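Local coordinates for glutathione s-transferase S2 (Nilaparvata lugens, PDB 5H5L), which probably transfers glutathione to electrophilic substrates as a sigma-class glutathione transferase and is also named a prostaglandin D synthase, at residues B[126-137]-B[170-180]. Sequence-based numbering, arbitrary orientation.
Sequences VPFYFNKFNDHI and IIDKYEHIKAL. With EDO (1,2-ethanediol), chain H.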
ATOM      1  N   VAL B 126       3.292  14.943 -11.574  1.00 14.81           N
ATOM      2  CA  VAL B 126       4.700  14.860 -11.210  1.00 17.47           C
ATOM      3  C   VAL B 126       5.157  16.075 -10.407  1.00 22.21           C
ATOM      4  O   VAL B 126       5.732  15.889  -9.325  1.00 19.81           O
ATOM      5  CB  VAL B 126       5.554  14.626 -12.471  1.00 16.38           C
ATOM      6  CG1 VAL B 126       7.016  14.749 -12.154  1.00 23.41           C
ATOM      7  CG2 VAL B 126       5.239  13.275 -13.067  1.00 19.20           C
ATOM      8  N   PRO B 127       4.941  17.319 -10.850  1.00 20.81           N
ATOM      9  CA  PRO B 127       5.344  18.435  -9.979  1.00 18.66           C
ATOM     10  C   PRO B 127       4.699  18.391  -8.595  1.00 17.68           C
ATOM     11  O   PRO B 127       5.366  18.676  -7.580  1.00 18.21           O
ATOM     12  CB  PRO B 127       4.904  19.681 -10.772  1.00 22.14           C
ATOM     13  CG  PRO B 127       4.803  19.243 -12.171  1.00 24.00           C
ATOM     14  CD  PRO B 127       4.401  17.796 -12.136  1.00 22.91           C
ATOM     15  N   PHE B 128       3.414  18.061  -8.516  1.00 21.74           N
ATOM     16  CA  PHE B 128       2.752  18.059  -7.216  1.00 20.16           C
ATOM     17  C   PHE B 128       3.476  17.125  -6.255  1.00 18.76           C
ATOM     18  O   PHE B 128       3.923  17.538  -5.175  1.00 21.55           O
ATOM     19  CB  PHE B 128       1.281  17.664  -7.362  1.00 18.08           C
ATOM     20  CG  PHE B 128       0.555  17.560  -6.049  1.00 22.04           C
ATOM     21  CD1 PHE B 128      -0.047  18.667  -5.495  1.00 21.38           C
ATOM     22  CD2 PHE B 128       0.529  16.364  -5.347  1.00 19.20           C
ATOM     23  CE1 PHE B 128      -0.700  18.585  -4.279  1.00 25.47           C
ATOM     24  CE2 PHE B 128      -0.119  16.274  -4.134  1.00 28.39           C
ATOM     25  CZ  PHE B 128      -0.730  17.387  -3.598  1.00 26.14           C
ATOM     26  N   TYR B 129       3.648  15.863  -6.655  1.00 22.35           N
ATOM     27  CA  TYR B 129       4.303  14.893  -5.774  1.00 18.11           C
ATOM     28  C   TYR B 129       5.796  15.144  -5.678  1.00 14.91           C
ATOM     29  O   TYR B 129       6.368  15.107  -4.584  1.00 16.70           O
ATOM     30  CB  TYR B 129       4.061  13.451  -6.255  1.00 17.35           C
ATOM     31  CG  TYR B 129       2.667  12.975  -5.930  1.00 20.41           C
ATOM     32  CD1 TYR B 129       2.352  12.455  -4.685  1.00 19.52           C
ATOM     33  CD2 TYR B 129       1.665  13.072  -6.856  1.00 17.82           C
ATOM     34  CE1 TYR B 129       1.057  12.039  -4.394  1.00 19.83           C
ATOM     35  CE2 TYR B 129       0.382  12.679  -6.574  1.00 19.11           C
ATOM     36  CZ  TYR B 129       0.080  12.150  -5.352  1.00 26.64           C
ATOM     37  OH  TYR B 129      -1.214  11.777  -5.092  1.00 20.75           O
ATOM     38  N   PHE B 130       6.461  15.390  -6.808  1.00 16.37           N
ATOM     39  CA  PHE B 130       7.920  15.403  -6.744  1.00 18.07           C
ATOM     40  C   PHE B 130       8.472  16.640  -6.049  1.00 18.47           C
ATOM     41  O   PHE B 130       9.551  16.551  -5.455  1.00 11.88           O
ATOM     42  CB  PHE B 130       8.518  15.270  -8.124  1.00 19.47           C
ATOM     43  CG  PHE B 130       8.480  13.868  -8.658  1.00 20.54           C
ATOM     44  CD1 PHE B 130       7.475  12.985  -8.271  1.00 20.33           C
ATOM     45  CD2 PHE B 130       9.442  13.437  -9.534  1.00 25.89           C
ATOM     46  CE1 PHE B 130       7.442  11.693  -8.760  1.00 23.85           C
ATOM     47  CE2 PHE B 130       9.414  12.152 -10.052  1.00 30.90           C
ATOM     48  CZ  PHE B 130       8.431  11.276  -9.665  1.00 28.03           C
ATOM     49  N   ASN B 131       7.795  17.796  -6.123  1.00 17.83           N
ATOM     50  CA  ASN B 131       8.267  18.943  -5.338  1.00 20.06           C
ATOM     51  C   ASN B 131       8.203  18.612  -3.847  1.00 19.44           C
ATOM     52  O   ASN B 131       9.128  18.916  -3.085  1.00 19.19           O
ATOM     53  CB  ASN B 131       7.443  20.201  -5.628  1.00 22.46           C
ATOM     54  CG  ASN B 131       7.845  20.917  -6.922  1.00 19.20           C
ATOM     55  OD1 ASN B 131       9.009  20.989  -7.282  1.00 24.44           O
ATOM     56  ND2 ASN B 131       6.864  21.462  -7.597  1.00 21.08           N
ATOM     57  N   LYS B 132       7.123  17.952  -3.411  1.00 16.48           N
ATOM     58  CA  LYS B 132       7.029  17.578  -2.002  1.00 18.95           C
ATOM     59  C   LYS B 132       8.075  16.531  -1.627  1.00 15.81           C
ATOM     60  O   LYS B 132       8.695  16.631  -0.562  1.00 17.26           O
ATOM     61  CB  LYS B 132       5.622  17.083  -1.691  1.00 19.44           C
ATOM     62  CG  LYS B 132       4.615  18.241  -1.522  1.00 25.64           C
ATOM     63  CD  LYS B 132       3.218  17.795  -1.914  1.00 30.09           C
ATOM     64  CE  LYS B 132       2.206  18.906  -1.756  1.00 26.55           C
ATOM     65  NZ  LYS B 132       1.973  19.273  -0.316  1.00 34.76           N
ATOM     66  N   PHE B 133       8.257  15.497  -2.467  1.00 17.99           N
ATOM     67  CA  PHE B 133       9.296  14.499  -2.214  1.00 14.03           C
ATOM     68  C   PHE B 133      10.657  15.173  -2.138  1.00 23.32           C
ATOM     69  O   PHE B 133      11.479  14.879  -1.257  1.00 19.47           O
ATOM     70  CB  PHE B 133       9.339  13.445  -3.333  1.00 13.80           C
ATOM     71  CG  PHE B 133       8.112  12.568  -3.450  1.00 17.33           C
ATOM     72  CD1 PHE B 133       7.177  12.450  -2.433  1.00 18.46           C
ATOM     73  CD2 PHE B 133       7.911  11.845  -4.613  1.00 17.70           C
ATOM     74  CE1 PHE B 133       6.073  11.631  -2.583  1.00 20.61           C
ATOM     75  CE2 PHE B 133       6.795  11.061  -4.769  1.00 20.45           C
ATOM     76  CZ  PHE B 133       5.891  10.946  -3.742  1.00 18.77           C
ATOM     77  N   ASN B 134      10.924  16.047  -3.106  1.00 21.46           N
ATOM     78  CA  ASN B 134      12.189  16.784  -3.151  1.00 22.95           C
ATOM     79  C   ASN B 134      12.418  17.572  -1.854  1.00 15.57           C
ATOM     80  O   ASN B 134      13.472  17.462  -1.223  1.00 23.29           O
ATOM     81  CB  ASN B 134      12.157  17.702  -4.374  1.00 18.77           C
ATOM     82  CG  ASN B 134      13.539  18.139  -4.836  1.00 21.53           C
ATOM     83  OD1 ASN B 134      14.509  17.381  -4.840  1.00 22.82           O
ATOM     84  ND2 ASN B 134      13.622  19.374  -5.245  1.00 27.02           N
ATOM     85  N   ASP B 135      11.414  18.335  -1.424  1.00 20.57           N
ATOM     86  CA  ASP B 135      11.500  19.106  -0.185  1.00 20.83           C
ATOM     87  C   ASP B 135      11.630  18.181   1.021  1.00 28.80           C
ATOM     88  O   ASP B 135      12.395  18.450   1.955  1.00 22.67           O
ATOM     89  CB  ASP B 135      10.250  20.003  -0.109  1.00 29.59           C
ATOM     90  CG  ASP B 135      10.025  20.683   1.256  1.00 39.50           C
ATOM     91  OD1 ASP B 135      10.526  21.809   1.452  1.00 37.70           O
ATOM     92  OD2 ASP B 135       9.268  20.137   2.102  1.00 44.92           O
ATOM     93  N   HIS B 136      10.932  17.049   0.992  1.00 20.17           N
ATOM     94  CA  HIS B 136      10.993  16.124   2.121  1.00 21.60           C
ATOM     95  C   HIS B 136      12.374  15.518   2.247  1.00 16.78           C
ATOM     96  O   HIS B 136      12.929  15.447   3.347  1.00 20.35           O
ATOM     97  CB  HIS B 136       9.932  15.041   1.941  1.00 23.45           C
ATOM     98  CG  HIS B 136       9.829  14.098   3.084  1.00 18.84           C
ATOM     99  ND1 HIS B 136       9.012  14.334   4.162  1.00 24.36           N
ATOM    100  CD2 HIS B 136      10.410  12.893   3.299  1.00 24.71           C
ATOM    101  CE1 HIS B 136       9.096  13.314   5.002  1.00 32.66           C
ATOM    102  NE2 HIS B 136       9.927  12.418   4.495  1.00 25.87           N
ATOM    103  N   ILE B 137      12.956  15.078   1.129  1.00 19.37           N
ATOM    104  CA  ILE B 137      14.297  14.509   1.175  1.00 13.37           C
ATOM    105  C   ILE B 137      15.309  15.559   1.631  1.00 23.70           C
ATOM    106  O   ILE B 137      16.167  15.287   2.473  1.00 21.15           O
ATOM    107  CB  ILE B 137      14.671  13.918  -0.190  1.00 17.56           C
ATOM    108  CG1 ILE B 137      13.803  12.668  -0.503  1.00 15.04           C
ATOM    109  CG2 ILE B 137      16.142  13.548  -0.237  1.00 18.24           C
ATOM    110  CD1 ILE B 137      13.946  12.267  -1.918  1.00 18.01           C
ATOM    111  N   ILE B 170      13.286  13.199 -16.352  1.00 40.82           N
ATOM    112  CA  ILE B 170      12.185  13.604 -15.493  1.00 38.98           C
ATOM    113  C   ILE B 170      12.662  13.935 -14.080  1.00 40.02           C
ATOM    114  O   ILE B 170      12.234  14.932 -13.499  1.00 41.83           O
ATOM    115  CB  ILE B 170      11.107  12.511 -15.514  1.00 34.15           C
ATOM    116  CG1 ILE B 170       9.792  13.060 -14.972  1.00 46.39           C
ATOM    117  CG2 ILE B 170      11.566  11.280 -14.737  1.00 37.94           C
ATOM    118  CD1 ILE B 170       8.616  12.175 -15.292  1.00 47.32           C
ATOM    119  N   ILE B 171      13.581  13.144 -13.507  1.00 36.19           N
ATOM    120  CA  ILE B 171      13.982  13.426 -12.124  1.00 30.68           C
ATOM    121  C   ILE B 171      15.110  14.449 -12.029  1.00 34.80           C
ATOM    122  O   ILE B 171      15.435  14.890 -10.913  1.00 28.23           O
ATOM    123  CB  ILE B 171      14.409  12.163 -11.335  1.00 23.60           C
ATOM    124  CG1 ILE B 171      15.750  11.591 -11.790  1.00 31.99           C
ATOM    125  CG2 ILE B 171      13.318  11.059 -11.427  1.00 33.34           C
ATOM    126  CD1 ILE B 171      16.330  10.576 -10.757  1.00 34.95           C
ATOM    127  N   ASP B 172      15.695  14.859 -13.154  1.00 35.08           N
ATOM    128  CA  ASP B 172      16.897  15.691 -13.132  1.00 36.90           C
ATOM    129  C   ASP B 172      16.684  17.001 -12.387  1.00 30.84           C
ATOM    130  O   ASP B 172      17.539  17.411 -11.604  1.00 28.95           O
ATOM    131  CB  ASP B 172      17.373  15.982 -14.554  1.00 47.45           C
ATOM    132  CG  ASP B 172      18.168  14.843 -15.151  1.00 62.44           C
ATOM    133  OD1 ASP B 172      18.773  14.061 -14.390  1.00 67.94           O
ATOM    134  OD2 ASP B 172      18.192  14.741 -16.393  1.00 74.42           O
ATOM    135  N   LYS B 173      15.573  17.694 -12.637  1.00 26.17           N
ATOM    136  CA  LYS B 173      15.422  19.014 -12.040  1.00 33.75           C
ATOM    137  C   LYS B 173      15.153  18.946 -10.544  1.00 35.71           C
ATOM    138  O   LYS B 173      15.265  19.971  -9.860  1.00 33.31           O
ATOM    139  CB  LYS B 173      14.308  19.782 -12.754  1.00 41.34           C
ATOM    140  CG  LYS B 173      12.959  19.117 -12.661  1.00 37.09           C
ATOM    141  CD  LYS B 173      11.885  19.874 -13.440  1.00 43.76           C
ATOM    142  CE  LYS B 173      12.198  19.890 -14.910  1.00 53.60           C
ATOM    143  NZ  LYS B 173      11.060  20.430 -15.661  1.00 64.54           N
ATOM    144  N   TYR B 174      14.841  17.764 -10.011  1.00 28.28           N
ATOM    145  CA  TYR B 174      14.590  17.608  -8.581  1.00 21.94           C
ATOM    146  C   TYR B 174      15.907  17.179  -7.946  1.00 27.44           C
ATOM    147  O   TYR B 174      16.214  15.993  -7.849  1.00 21.29           O
ATOM    148  CB  TYR B 174      13.460  16.614  -8.336  1.00 23.79           C
ATOM    149  CG  TYR B 174      12.190  17.034  -9.032  1.00 21.24           C
ATOM    150  CD1 TYR B 174      11.382  18.041  -8.498  1.00 23.53           C
ATOM    151  CD2 TYR B 174      11.829  16.476 -10.234  1.00 25.83           C
ATOM    152  CE1 TYR B 174      10.243  18.434  -9.113  1.00 21.07           C
ATOM    153  CE2 TYR B 174      10.667  16.865 -10.880  1.00 26.24           C
ATOM    154  CZ  TYR B 174       9.885  17.844 -10.323  1.00 26.33           C
ATOM    155  OH  TYR B 174       8.743  18.229 -10.984  1.00 24.31           O
ATOM    156  N   GLU B 175      16.666  18.183  -7.495  1.00 20.01           N
ATOM    157  CA  GLU B 175      18.035  18.012  -7.017  1.00 23.14           C
ATOM    158  C   GLU B 175      18.128  16.947  -5.932  1.00 18.99           C
ATOM    159  O   GLU B 175      19.069  16.154  -5.917  1.00 22.12           O
ATOM    160  CB  GLU B 175      18.552  19.358  -6.491  1.00 24.91           C
ATOM    161  CG  GLU B 175      19.869  19.349  -5.733  1.00 45.75           C
ATOM    162  CD  GLU B 175      20.259  20.748  -5.184  1.00 57.86           C
ATOM    163  OE1 GLU B 175      19.663  21.765  -5.613  1.00 50.30           O
ATOM    164  OE2 GLU B 175      21.160  20.824  -4.310  1.00 62.32           O
ATOM    165  N   HIS B 176      17.188  16.937  -4.989  1.00 20.54           N
ATOM    166  CA  HIS B 176      17.343  16.018  -3.867  1.00 21.81           C
ATOM    167  C   HIS B 176      16.879  14.605  -4.214  1.00 16.47           C
ATOM    168  O   HIS B 176      17.456  13.640  -3.696  1.00 20.67           O
ATOM    169  CB  HIS B 176      16.637  16.614  -2.667  1.00 24.21           C
ATOM    170  CG  HIS B 176      17.193  17.957  -2.297  1.00 29.26           C
ATOM    171  ND1 HIS B 176      16.578  19.149  -2.631  1.00 36.25           N
ATOM    172  CD2 HIS B 176      18.359  18.289  -1.703  1.00 23.68           C
ATOM    173  CE1 HIS B 176      17.332  20.154  -2.227  1.00 34.30           C
ATOM    174  NE2 HIS B 176      18.420  19.658  -1.665  1.00 29.04           N
ATOM    175  N   ILE B 177      15.884  14.456  -5.099  1.00 16.21           N
ATOM    176  CA  ILE B 177      15.558  13.131  -5.631  1.00 16.33           C
ATOM    177  C   ILE B 177      16.743  12.564  -6.396  1.00 23.96           C
ATOM    178  O   ILE B 177      17.149  11.420  -6.186  1.00 18.02           O
ATOM    179  CB  ILE B 177      14.294  13.193  -6.505  1.00 19.81           C
ATOM    180  CG1 ILE B 177      13.107  13.644  -5.675  1.00 17.86           C
ATOM    181  CG2 ILE B 177      14.022  11.852  -7.140  1.00 20.80           C
ATOM    182  CD1 ILE B 177      11.808  13.813  -6.543  1.00 17.63           C
ATOM    183  N   LYS B 178      17.331  13.362  -7.291  1.00 27.72           N
ATOM    184  CA  LYS B 178      18.440  12.868  -8.106  1.00 22.51           C
ATOM    185  C   LYS B 178      19.655  12.510  -7.250  1.00 18.56           C
ATOM    186  O   LYS B 178      20.370  11.544  -7.550  1.00 21.24           O
ATOM    187  CB  LYS B 178      18.805  13.915  -9.159  1.00 27.44           C
ATOM    188  CG  LYS B 178      20.014  13.567 -10.006  1.00 32.94           C
ATOM    189  CD  LYS B 178      19.728  12.390 -10.915  1.00 37.87           C
ATOM    190  CE  LYS B 178      20.955  12.046 -11.754  1.00 51.14           C
ATOM    191  NZ  LYS B 178      20.778  10.765 -12.481  1.00 63.70           N
ATOM    192  N   ALA B 179      19.910  13.290  -6.195  1.00 16.33           N
ATOM    193  CA  ALA B 179      20.975  12.984  -5.235  1.00 17.12           C
ATOM    194  C   ALA B 179      20.733  11.658  -4.491  1.00 26.45           C
ATOM    195  O   ALA B 179      21.672  10.899  -4.230  1.00 20.80           O
ATOM    196  CB  ALA B 179      21.068  14.105  -4.226  1.00 22.55           C
ATOM    197  N   LEU B 180      19.491  11.398  -4.067  1.00 21.51           N
ATOM    198  CA  LEU B 180      19.195  10.086  -3.473  1.00 18.15           C
ATOM    199  C   LEU B 180      19.356   8.980  -4.506  1.00 15.99           C
ATOM    200  O   LEU B 180      19.871   7.897  -4.203  1.00 23.79           O
ATOM    201  CB  LEU B 180      17.785  10.108  -2.914  1.00 15.74           C
ATOM    202  CG  LEU B 180      17.242   8.847  -2.244  1.00 12.24           C
ATOM    203  CD1 LEU B 180      18.111   8.434  -1.049  1.00 18.75           C
ATOM    204  CD2 LEU B 180      15.809   9.099  -1.877  1.00 12.55           C
TER
HETATM  205  C1  EDO H 304       9.838  21.774 -10.098  1.00 34.39           C
HETATM  206  O1  EDO H 304       8.975  21.482 -11.245  1.00 38.64           O
HETATM  207  C2  EDO H 304      11.284  22.184 -10.468  1.00 46.36           C
HETATM  208  O2  EDO H 304      12.072  22.480  -9.289  1.00 42.15           O
HETATM  209  O   HOH W   1      15.572  20.980  -6.693  1.00 27.10           O
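N134 joins helix 111-139 to the start of helix 175-185 through its side-chain amide. N134 OD1 accepts two backbone hydrogen bonds, from H176 N at 2.7 Å and from I177 N at 3.2 Å, both in the carbonyl plane; its CG lies anti to the backbone N (chi1 -159°), which swings the amide across to these first-turn N-H groups. An asparagine suits the place because its carbonyl oxygen takes two N-H groups directly, while ND2 holds the water that takes the third, E175 N.

Y174, at the N-cap position, offers a broad ring face to F130 CB, a CH-pi contact 3.7 Å from the Y174 centroid, and the F130 ring turns its edge to that face, with planes at 73°. K173 CG lies over the rim of the opposite face of Y174, while N131 OD1 meets that ring's edge, 3.4 Å from Y174 CE1. The tyrosine hydroxyl accepts from a bound 1,2-ethanediol. With an alanine in place of this tyrosine, F130 is likely to lose the ring face that its CB and ring edge rest on, opening a gap next to P127.

Apolar packing follows. I177 is a knob among F130, F133, N134 and I137; its slender CG1-CD1 arm fits this hole, I177 CD1 lying 3.8 Å from F130 CD2, and L160 of helix 151-164 meets it too. I137 CD1 reaches L180 CD2 at 3.7 Å.

The first N-H groups of helix 175-185 have no preceding turn to bond to, and meeting them with N134 and a water, flanked by apolar packing, is consistent with a helix start held against helix 111-139 in the all-helical C-terminal domain.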